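Local coordinates for protein 3-deoxy-d-manno-octulosonic-acid transferase (PDB 4BFC) that probably transfers Kdo from CMP-Kdo to a lipid A precursor in lipopolysaccharide synthesis, this fragment being its CMP-Kdo binding domain, at residues A[51-54]-A[55-59]; A[119-122]-A[123-126]; A[161-164]-A[165-169]; A[208-211]-A[212-215]. All coordinates share one frame; numbering follows the deposited sequence.

How the interactions relate
All four contacts are local, each within one helix or its leading turn, and they follow the chain in order through a domain built on a parallel sheet. Interactions 1, 2 and 3 sit where helices 54-68, 122-128 and 167-175 begin; interaction 4 closes helix 199-214 at the end of the model. Within one chain none touches another. Interactions 3 and 4 are about 18 Å apart between centres, whereas interactions 1 and 4, on opposite sides of the chain's centre, are about 30 Å apart between centres. Across subunits, however, Ala52 of interaction 1 packs on Asn165 of interaction 3, so two of these helix starts also help build the assembly.

Interaction 1 (A[51-54]-A[55-59]); sequences HAPE and EQQIL
The amide of Gln57 has Pro53 CG over one face, almost above its CD, and Pro53 CG lies 3.7 Å from Gln57 OE1; ring and side chain run side by side, pointing the same way. The carboxylate of Glu55 comes up against the backbone of His51, its OE1 3.8 Å from His51 O, but its polar partners are Arg83, in a salt bridge to OE1, and Thr50, hydrogen-bonded to OE2. At the carboxylate of Glu54, His51 N meets OE1 on the anti side, 24° out of the plane, at 2.9 Å. Gly136 N also reaches OE1, while the N-H groups of Ser137 and Leu138 share OE2. Four backbone donors thus hold this buried acid and fix its rotation, and would be expected to stabilise its negative charge. The chain reaches them stretched beyond CG (chi2 179°). The peptide before Pro53 is cis, and Pro53 takes the N-cap position of the helix, where Gln57 N bonds to Pro53 O at 2.9 Å and Ile58 N to Glu54 O likewise. The imidazole of His51 faces the other way, towards His145 and His80, and the His51 side chain lies about 3 Å from a bound sulfate, probably picked up from the crystallisation liquor. It is the strand-loop-helix junction typical of a Rossmann-like domain, here leading from strand 43-50 into helix 54-68 beside a possible anion pocket.

Interaction 2 (A[119-122]-A[123-126]); sequences MGEL and WLWY
Leu122 lies across the ring of Tyr126 one turn further on, at the start of helix 122-128, which follows the loop after strand 113-115 in this Rossmann-like domain. The leucine brings CD1 over one face of the phenol, and its branch point makes the close approach, Leu122 CG standing 3.5 Å from Tyr126 CE2. CG of the leucine is turned opposite its own backbone N (chi1 -164°), which carries both methyls out to the tyrosine. The pair packs inward: Leu122 also touches Ala48 and Ser49 on strand 43-50, and Tyr126 rests on helix 148-152.

Glu121 meets a second aromatic, Trp125, on another side of the turn. Its carboxylate plane stands 81° from that of the indole, and CB and the carboxylate both touch it, Glu121 CB 3.7 Å from Trp125 NE1 and Glu121 OE1 3.8 Å from Trp125 CZ2. The carbonyl of the glutamate hangs over one face of the same indole, Glu121 O being 3.2 Å from Trp125 CD1, and Leu124 CG covers that face too, nearer the rim. Alongside, Leu124 CD2 runs next to Glu121 OE2, an oxygen that forms a salt bridge with Arg101; OE1 takes a hydrogen bond from Ser118. Trp123 turns its indole to helices 24-36 and 148-152, where NE1 bonds to Glu149. In the backbone, Tyr126 N bonds to Leu122 O at 2.9 Å. One water ties the loop to the helix, donating to Gly120 O at 3.0 Å and accepting from Trp123 N, also at 3.0 Å.

Interaction 3 (A[161-164]-A[165-169]); sequences PRYF and NFQTI
The backbone makes a tight turn of 3-10 character ahead of helix 167-175: Phe166 N bonds to Tyr163 O at 2.9 Å, and Gln167 N makes a weak bond to Phe164 O. Over this turn the side chains of Tyr163 and Gln167 cross at a slant, ring and amide planes 36° apart, with Gln167 NE2 3.3 Å from Tyr163 CE1. The tyrosine takes the crowded position between its backbone N and carbonyl carbon (chi1 59°), which swings the ring back towards the helix. Both polar ends finish on Asp171, the phenol on OD1 and the amide nitrogen on OD2. A water sits over the centre of the tyrosine ring; it accepts from Tyr163 N at 3.2 Å and donates to Gln167 OE1 at 2.8 Å, which holds the amide from its oxygen end as well. On the outer side, Phe164 and Asn165 run alongside each other with ring and amide 79° apart, and Asn165 OD1 is 3.4 Å from Phe164 CD1. A neighbouring subunit packs against this turn: its Arg83 bonds to Asn165 O, and its Glu86 accepts the N-H groups of Thr168 and Ile169. The chemistry implies a helix start whose amide donors are met by a carboxylate from the neighbouring chain, while the water and Asp171 fix the Gln167 amide within its own.

Interaction 4 (A[208-211]-A[212-215]); sequences QAHK and VLQR
Leu213 lays its CD1 methyl over one face of the His210 imidazole, a loose overlap in which Leu213 CD1 and His210 CD2 are 4.3 Å apart. The two residues are three apart on the last turns of helix 199-214, the C-terminal helix of the Rossmann-like domain as modelled, so this is i to i+3 packing along one side of an alpha-helix. From there Leu213 continues onto Leu148, Met151 and Val152 of helix 148-152 and onto Phe173 of helix 167-175, joining the helix end to its neighbours. Val212, buried, also packs on Phe173; its CG2, placed beside the backbone N, sits 3.5 Å from Gln208 O.

On the more polar side Lys211 is extended beyond CG (chi2 177°) and runs back along the helix, where Lys211 NZ bonds to Gln208 OE1 at 3.0 Å. The other end of that amide, NE2, is held by the carbonyl of Glu176, so the glutamine is gripped at both ends.

The backbone is regular at first, with Leu213 N meeting Ala209 O at 2.9 Å. It then slackens. Gln214 N bonds to His210 O at 3.1 Å from above the carbonyl plane, 37° out of it, and makes a second, weak bond to Lys211 O. Arg215, the last modelled residue, bends at chi3 and turns one face of its guanidinium loosely to Val212 CA, off-centre toward the rim; Glu176 is a long, weak ionic partner. The backbone N of Arg215 makes only a weak bond, 3.4 Å from Lys211 O.

Interaction 1 (A[51-54]-A[55-59])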
loop_
_atom_site.group_PDB
_atom_site.type_symbol
_atom_site.label_atom_id
_atom_site.label_comp_id
_atom_site.label_asym_id
_atom_site.label_seq_id
_atom_site.Cartn_x
_atom_site.Cartn_y
_atom_site.Cartn_z
ATOM N N HIS A 51 -4.317 10.424 -5.084
ATOM C CA HIS A 51 -5.332 9.684 -4.310
ATOM C C HIS A 51 -6.646 10.420 -4.315
ATOM O O HIS A 51 -6.636 11.661 -4.476
ATOM C CB HIS A 51 -4.910 9.596 -2.840
ATOM C CG HIS A 51 -3.606 8.867 -2.568
ATOM N ND1 HIS A 51 -3.516 7.884 -1.642
ATOM C CD2 HIS A 51 -2.335 9.009 -3.122
ATOM C CE1 HIS A 51 -2.210 7.477 -1.578
ATOM N NE2 HIS A 51 -1.514 8.146 -2.479
ATOM N N ALA A 52 -7.767 9.718 -4.042
ATOM C CA ALA A 52 -9.080 10.373 -3.876
ATOM C C ALA A 52 -8.956 11.280 -2.643
ATOM O O ALA A 52 -8.372 10.882 -1.628
ATOM C CB ALA A 52 -10.166 9.360 -3.651
ATOM N N PRO A 53 -9.510 12.494 -2.686
ATOM C CA PRO A 53 -10.378 13.150 -3.705
ATOM C C PRO A 53 -9.562 14.156 -4.541
ATOM O O PRO A 53 -10.121 15.085 -5.158
ATOM C CB PRO A 53 -11.373 13.906 -2.810
ATOM C CG PRO A 53 -10.512 14.397 -1.729
ATOM C CD PRO A 53 -9.527 13.266 -1.423
ATOM N N GLU A 54 -8.265 13.951 -4.614
ATOM C CA GLU A 54 -7.341 14.926 -5.285
ATOM C C GLU A 54 -7.673 15.099 -6.790
ATOM O O GLU A 54 -7.589 16.227 -7.283
ATOM C CB GLU A 54 -5.896 14.534 -5.134
ATOM C CG GLU A 54 -5.393 14.528 -3.703
ATOM C CD GLU A 54 -3.931 14.110 -3.593
ATOM O OE1 GLU A 54 -3.513 13.113 -4.283
ATOM O OE2 GLU A 54 -3.166 14.785 -2.878
ATOM N N GLU A 55 -7.935 14.007 -7.536
ATOM C CA GLU A 55 -8.284 14.113 -8.955
ATOM C C GLU A 55 -9.569 14.941 -9.128
ATOM O O GLU A 55 -9.529 15.905 -9.937
ATOM C CB GLU A 55 -8.427 12.796 -9.688
ATOM C CG GLU A 55 -7.215 11.827 -9.611
ATOM C CD GLU A 55 -7.373 10.850 -8.471
ATOM O OE1 GLU A 55 -8.420 10.804 -7.764
ATOM O OE2 GLU A 55 -6.430 10.071 -8.270
ATOM N N GLN A 56 -10.635 14.572 -8.409
ATOM C CA GLN A 56 -11.890 15.323 -8.443
ATOM C C GLN A 56 -11.606 16.819 -8.148
ATOM O O GLN A 56 -12.038 17.707 -8.951
ATOM C CB GLN A 56 -12.871 14.722 -7.451
ATOM C CG GLN A 56 -14.202 15.454 -7.401
ATOM C CD GLN A 56 -14.976 15.211 -8.667
ATOM O OE1 GLN A 56 -15.144 14.071 -9.078
ATOM N NE2 GLN A 56 -15.444 16.290 -9.311
ATOM N N GLN A 57 -10.924 17.098 -7.026
ATOM C CA GLN A 57 -10.772 18.490 -6.548
ATOM C C GLN A 57 -9.933 19.342 -7.462
ATOM O O GLN A 57 -10.314 20.506 -7.778
ATOM C CB GLN A 57 -10.253 18.593 -5.108
ATOM C CG GLN A 57 -11.175 17.952 -4.041
ATOM C CD GLN A 57 -10.631 18.077 -2.635
ATOM O OE1 GLN A 57 -11.393 17.958 -1.668
ATOM N NE2 GLN A 57 -9.349 18.248 -2.488
ATOM N N ILE A 58 -8.789 18.832 -7.904
ATOM C CA ILE A 58 -7.911 19.592 -8.804
ATOM C C ILE A 58 -8.530 19.719 -10.211
ATOM O O ILE A 58 -8.509 20.824 -10.787
ATOM C CB ILE A 58 -6.476 18.985 -8.877
ATOM C CG1 ILE A 58 -5.803 19.128 -7.499
ATOM C CG2 ILE A 58 -5.671 19.679 -9.938
ATOM C CD1 ILE A 58 -4.600 18.253 -7.330
ATOM N N LEU A 59 -9.036 18.624 -10.798
ATOM C CA LEU A 59 -9.677 18.728 -12.122
ATOM C C LEU A 59 -10.881 19.689 -12.104
ATOM O O LEU A 59 -11.050 20.432 -13.097
ATOM C CB LEU A 59 -10.074 17.418 -12.754
ATOM C CG LEU A 59 -8.842 16.545 -12.969
ATOM C CD1 LEU A 59 -9.366 15.147 -13.335
ATOM C CD2 LEU A 59 -7.923 17.107 -14.048
#

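Interaction 2 (A[119-122]-A[123-126])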
loop_
_atom_site.group_PDB
_atom_site.type_symbol
_atom_site.label_atom_id
_atom_site.label_comp_id
_atom_site.label_asym_id
_atom_site.label_seq_id
_atom_site.Cartn_x
_atom_site.Cartn_y
_atom_site.Cartn_z
ATOM N N MET A 119 1.629 1.245 -15.933
ATOM C CA MET A 119 2.507 1.040 -14.808
ATOM C C MET A 119 3.952 1.364 -15.203
ATOM O O MET A 119 4.374 1.124 -16.349
ATOM C CB MET A 119 2.319 -0.391 -14.255
ATOM C CG MET A 119 0.930 -0.628 -13.634
ATOM S SD MET A 119 1.019 -1.933 -12.419
ATOM C CE MET A 119 -0.569 -2.740 -12.661
ATOM N N GLY A 120 4.681 2.070 -14.348
ATOM C CA GLY A 120 6.116 2.223 -14.497
ATOM C C GLY A 120 6.589 3.392 -15.346
ATOM O O GLY A 120 7.754 3.453 -15.722
ATOM N N GLU A 121 5.677 4.312 -15.671
ATOM C CA GLU A 121 6.010 5.359 -16.620
ATOM C C GLU A 121 5.952 6.782 -16.055
ATOM O O GLU A 121 6.105 7.763 -16.794
ATOM C CB GLU A 121 5.079 5.256 -17.833
ATOM C CG GLU A 121 5.000 3.940 -18.545
ATOM C CD GLU A 121 4.336 4.102 -19.909
ATOM O OE1 GLU A 121 3.112 4.245 -19.969
ATOM O OE2 GLU A 121 5.071 4.126 -20.932
ATOM N N LEU A 122 5.835 6.898 -14.726
ATOM C CA LEU A 122 5.860 8.220 -14.081
ATOM C C LEU A 122 6.974 9.177 -14.577
ATOM O O LEU A 122 6.711 10.404 -14.791
ATOM C CB LEU A 122 5.864 8.038 -12.545
ATOM C CG LEU A 122 5.503 9.289 -11.764
ATOM C CD1 LEU A 122 4.178 9.944 -12.173
ATOM C CD2 LEU A 122 5.649 9.022 -10.274
ATOM N N TRP A 123 8.224 8.689 -14.780
ATOM C CA TRP A 123 9.328 9.491 -15.289
ATOM C C TRP A 123 9.036 10.076 -16.656
ATOM O O TRP A 123 9.371 11.201 -16.917
ATOM C CB TRP A 123 10.641 8.704 -15.334
ATOM C CG TRP A 123 11.305 8.728 -13.985
ATOM C CD1 TRP A 123 10.789 8.233 -12.790
ATOM C CD2 TRP A 123 12.595 9.360 -13.618
ATOM N NE1 TRP A 123 11.661 8.462 -11.750
ATOM C CE2 TRP A 123 12.761 9.134 -12.174
ATOM C CE3 TRP A 123 13.596 10.043 -14.314
ATOM C CZ2 TRP A 123 13.887 9.587 -11.477
ATOM C CZ3 TRP A 123 14.722 10.500 -13.595
ATOM C CH2 TRP A 123 14.859 10.271 -12.211
ATOM N N LEU A 124 8.399 9.292 -17.525
ATOM C CA LEU A 124 8.054 9.821 -18.835
ATOM C C LEU A 124 7.158 11.081 -18.696
ATOM O O LEU A 124 7.421 12.076 -19.383
ATOM C CB LEU A 124 7.331 8.746 -19.678
ATOM C CG LEU A 124 6.691 9.001 -21.053
ATOM C CD1 LEU A 124 7.762 9.604 -21.922
ATOM C CD2 LEU A 124 6.106 7.689 -21.650
ATOM N N TRP A 125 6.104 10.973 -17.875
ATOM C CA TRP A 125 5.122 12.081 -17.712
ATOM C C TRP A 125 5.794 13.276 -17.091
ATOM O O TRP A 125 5.637 14.374 -17.581
ATOM C CB TRP A 125 3.899 11.653 -16.939
ATOM C CG TRP A 125 3.369 10.340 -17.502
ATOM C CD1 TRP A 125 3.199 9.162 -16.820
ATOM C CD2 TRP A 125 3.116 10.022 -18.909
ATOM N NE1 TRP A 125 2.820 8.146 -17.669
ATOM C CE2 TRP A 125 2.751 8.599 -18.943
ATOM C CE3 TRP A 125 3.170 10.738 -20.097
ATOM C CZ2 TRP A 125 2.444 7.962 -20.111
ATOM C CZ3 TRP A 125 2.900 10.058 -21.301
ATOM C CH2 TRP A 125 2.489 8.719 -21.288
ATOM N N TYR A 126 6.533 13.086 -15.993
ATOM C CA TYR A 126 7.307 14.272 -15.473
ATOM C C TYR A 126 8.218 14.911 -16.554
ATOM O O TYR A 126 8.315 16.113 -16.665
ATOM C CB TYR A 126 8.248 13.833 -14.337
ATOM C CG TYR A 126 7.600 13.505 -13.032
ATOM C CD1 TYR A 126 6.603 14.350 -12.526
ATOM C CD2 TYR A 126 7.990 12.379 -12.269
ATOM C CE1 TYR A 126 6.001 14.106 -11.316
ATOM C CE2 TYR A 126 7.383 12.135 -11.034
ATOM C CZ TYR A 126 6.408 12.994 -10.570
ATOM O OH TYR A 126 5.828 12.784 -9.371
HETATM O O HOH W 1 9.248 5.822 -14.645
#

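Interaction 3 (A[161-164]-A[165-169])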
loop_
_atom_site.group_PDB
_atom_site.type_symbol
_atom_site.label_atom_id
_atom_site.label_comp_id
_atom_site.label_asym_id
_atom_site.label_seq_id
_atom_site.Cartn_x
_atom_site.Cartn_y
_atom_site.Cartn_z
ATOM N N PRO A 161 -0.376 20.156 1.930
ATOM C CA PRO A 161 0.240 20.389 3.253
ATOM C C PRO A 161 0.541 19.095 3.997
ATOM O O PRO A 161 1.400 19.091 4.915
ATOM C CB PRO A 161 -0.834 21.197 4.003
ATOM C CG PRO A 161 -2.029 21.251 3.151
ATOM C CD PRO A 161 -1.795 20.497 1.873
ATOM N N ARG A 162 -0.133 18.001 3.574
ATOM C CA ARG A 162 0.063 16.679 4.262
ATOM C C ARG A 162 1.156 15.818 3.594
ATOM O O ARG A 162 0.867 14.911 2.806
ATOM C CB ARG A 162 -1.263 16.007 4.494
ATOM C CG ARG A 162 -2.083 16.750 5.583
ATOM C CD ARG A 162 -3.550 16.443 5.434
ATOM N NE ARG A 162 -4.240 16.960 4.220
ATOM C CZ ARG A 162 -4.702 18.207 4.079
ATOM N NH1 ARG A 162 -4.494 19.070 5.079
ATOM N NH2 ARG A 162 -5.315 18.631 2.941
ATOM N N TYR A 163 2.407 16.164 3.902
ATOM C CA TYR A 163 3.585 15.563 3.263
ATOM C C TYR A 163 4.507 14.861 4.256
ATOM O O TYR A 163 5.641 14.678 3.993
ATOM C CB TYR A 163 4.346 16.599 2.409
ATOM C CG TYR A 163 4.833 17.807 3.195
ATOM C CD1 TYR A 163 6.016 17.750 3.926
ATOM C CD2 TYR A 163 4.094 19.011 3.192
ATOM C CE1 TYR A 163 6.451 18.867 4.631
ATOM C CE2 TYR A 163 4.529 20.123 3.901
ATOM C CZ TYR A 163 5.718 20.034 4.587
ATOM O OH TYR A 163 6.176 21.109 5.299
ATOM N N PHE A 164 3.969 14.509 5.398
ATOM C CA PHE A 164 4.772 14.065 6.585
ATOM C C PHE A 164 5.570 12.783 6.366
ATOM O O PHE A 164 6.637 12.574 7.018
ATOM C CB PHE A 164 3.885 13.987 7.817
ATOM C CG PHE A 164 2.634 13.217 7.614
ATOM C CD1 PHE A 164 2.627 11.788 7.701
ATOM C CD2 PHE A 164 1.443 13.876 7.324
ATOM C CE1 PHE A 164 1.443 11.094 7.533
ATOM C CE2 PHE A 164 0.259 13.164 7.158
ATOM C CZ PHE A 164 0.279 11.784 7.266
ATOM N N ASN A 165 5.189 12.006 5.356
ATOM C CA ASN A 165 6.046 10.818 5.041
ATOM C C ASN A 165 7.344 11.168 4.364
ATOM O O ASN A 165 8.251 10.343 4.352
ATOM C CB ASN A 165 5.294 9.647 4.363
ATOM C CG ASN A 165 4.146 9.144 5.239
ATOM O OD1 ASN A 165 4.258 9.110 6.512
ATOM N ND2 ASN A 165 3.048 8.728 4.609
ATOM N N PHE A 166 7.459 12.423 3.935
ATOM C CA PHE A 166 8.620 12.978 3.250
ATOM C C PHE A 166 8.972 14.329 3.924
ATOM O O PHE A 166 9.510 15.255 3.310
ATOM C CB PHE A 166 8.292 13.160 1.749
ATOM C CG PHE A 166 8.222 11.864 1.017
ATOM C CD1 PHE A 166 9.382 11.298 0.476
ATOM C CD2 PHE A 166 7.001 11.176 0.945
ATOM C CE1 PHE A 166 9.294 10.035 -0.134
ATOM C CE2 PHE A 166 6.937 9.891 0.362
ATOM C CZ PHE A 166 8.097 9.365 -0.237
ATOM N N GLN A 167 8.684 14.396 5.221
ATOM C CA GLN A 167 8.786 15.654 5.967
ATOM C C GLN A 167 10.193 16.258 5.834
ATOM O O GLN A 167 10.311 17.462 5.603
ATOM C CB GLN A 167 8.473 15.406 7.456
ATOM C CG GLN A 167 8.388 16.703 8.292
ATOM C CD GLN A 167 7.115 17.507 8.008
ATOM O OE1 GLN A 167 5.985 16.961 7.942
ATOM N NE2 GLN A 167 7.277 18.838 7.841
ATOM N N THR A 168 11.246 15.443 6.047
ATOM C CA THR A 168 12.611 15.959 6.017
ATOM C C THR A 168 12.972 16.584 4.694
ATOM O O THR A 168 13.420 17.780 4.642
ATOM C CB THR A 168 13.627 14.853 6.366
ATOM O OG1 THR A 168 13.254 14.299 7.611
ATOM C CG2 THR A 168 15.076 15.439 6.559
ATOM N N ILE A 169 12.774 15.794 3.631
ATOM C CA ILE A 169 13.154 16.231 2.275
ATOM C C ILE A 169 12.322 17.419 1.834
ATOM O O ILE A 169 12.906 18.375 1.273
ATOM C CB ILE A 169 13.052 15.086 1.240
ATOM C CG1 ILE A 169 14.245 14.122 1.296
ATOM C CG2 ILE A 169 12.943 15.600 -0.225
ATOM C CD1 ILE A 169 13.934 12.834 0.524
HETATM O O HOH W 2 3.711 17.651 6.465
#

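Interaction 4 (A[208-211]-A[212-215])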
loop_
_atom_site.group_PDB
_atom_site.type_symbol
_atom_site.label_atom_id
_atom_site.label_comp_id
_atom_site.label_asym_id
_atom_site.label_seq_id
_atom_site.Cartn_x
_atom_site.Cartn_y
_atom_site.Cartn_z
ATOM N N GLN A 208 16.924 26.921 -7.461
ATOM C CA GLN A 208 17.010 26.660 -6.048
ATOM C C GLN A 208 16.898 25.166 -5.776
ATOM O O GLN A 208 17.546 24.651 -4.850
ATOM C CB GLN A 208 15.901 27.370 -5.279
ATOM C CG GLN A 208 16.031 28.873 -5.155
ATOM C CD GLN A 208 17.368 29.257 -4.565
ATOM O OE1 GLN A 208 18.197 29.831 -5.252
ATOM N NE2 GLN A 208 17.609 28.886 -3.299
ATOM N N ALA A 209 16.034 24.471 -6.541
ATOM C CA ALA A 209 15.913 23.009 -6.426
ATOM C C ALA A 209 17.226 22.302 -6.720
ATOM O O ALA A 209 17.684 21.446 -5.929
ATOM C CB ALA A 209 14.827 22.491 -7.390
ATOM N N HIS A 210 17.826 22.657 -7.853
ATOM C CA HIS A 210 19.170 22.170 -8.192
ATOM C C HIS A 210 20.268 22.425 -7.189
ATOM O O HIS A 210 21.176 21.597 -7.063
ATOM C CB HIS A 210 19.573 22.529 -9.626
ATOM C CG HIS A 210 19.280 21.417 -10.592
ATOM N ND1 HIS A 210 20.250 20.644 -11.129
ATOM C CD2 HIS A 210 18.056 20.883 -11.030
ATOM C CE1 HIS A 210 19.681 19.692 -11.911
ATOM N NE2 HIS A 210 18.338 19.840 -11.846
ATOM N N LYS A 211 20.182 23.521 -6.439
ATOM C CA LYS A 211 21.084 23.756 -5.304
ATOM C C LYS A 211 20.916 22.701 -4.205
ATOM O O LYS A 211 21.889 22.072 -3.772
ATOM C CB LYS A 211 20.861 25.141 -4.685
ATOM C CG LYS A 211 21.769 26.256 -5.203
ATOM C CD LYS A 211 21.382 27.585 -4.561
ATOM C CE LYS A 211 21.787 28.774 -5.426
ATOM N NZ LYS A 211 21.165 30.039 -4.939
ATOM N N VAL A 212 19.680 22.513 -3.746
ATOM C CA VAL A 212 19.400 21.549 -2.700
ATOM C C VAL A 212 19.862 20.183 -3.202
ATOM O O VAL A 212 20.459 19.424 -2.447
ATOM C CB VAL A 212 17.904 21.491 -2.343
ATOM C CG1 VAL A 212 17.611 20.412 -1.296
ATOM C CG2 VAL A 212 17.409 22.848 -1.861
ATOM N N LEU A 213 19.595 19.878 -4.477
ATOM C CA LEU A 213 19.862 18.537 -5.003
ATOM C C LEU A 213 21.327 18.207 -5.050
ATOM O O LEU A 213 21.709 17.045 -4.863
ATOM C CB LEU A 213 19.206 18.307 -6.382
ATOM C CG LEU A 213 17.696 18.052 -6.384
ATOM C CD1 LEU A 213 17.190 18.235 -7.820
ATOM C CD2 LEU A 213 17.328 16.684 -5.836
ATOM N N GLN A 214 22.154 19.224 -5.272
ATOM C CA GLN A 214 23.590 18.996 -5.418
ATOM C C GLN A 214 24.287 18.667 -4.101
ATOM O O GLN A 214 25.014 17.664 -4.016
ATOM C CB GLN A 214 24.258 20.150 -6.151
ATOM C CG GLN A 214 24.201 19.949 -7.652
ATOM C CD GLN A 214 25.188 20.819 -8.405
ATOM O OE1 GLN A 214 25.668 21.835 -7.891
ATOM N NE2 GLN A 214 25.497 20.422 -9.634
ATOM N N ARG A 215 24.052 19.488 -3.080
ATOM C CA ARG A 215 24.677 19.283 -1.768
ATOM C C ARG A 215 24.329 17.914 -1.164
ATOM O O ARG A 215 23.214 17.400 -1.341
ATOM C CB ARG A 215 24.289 20.401 -0.803
ATOM C CG ARG A 215 22.810 20.404 -0.462
ATOM C CD ARG A 215 22.426 21.428 0.596
ATOM N NE ARG A 215 22.553 22.802 0.117
ATOM C CZ ARG A 215 21.709 23.782 0.437
ATOM N NH1 ARG A 215 20.662 23.533 1.213
ATOM N NH2 ARG A 215 21.901 25.005 -0.032
#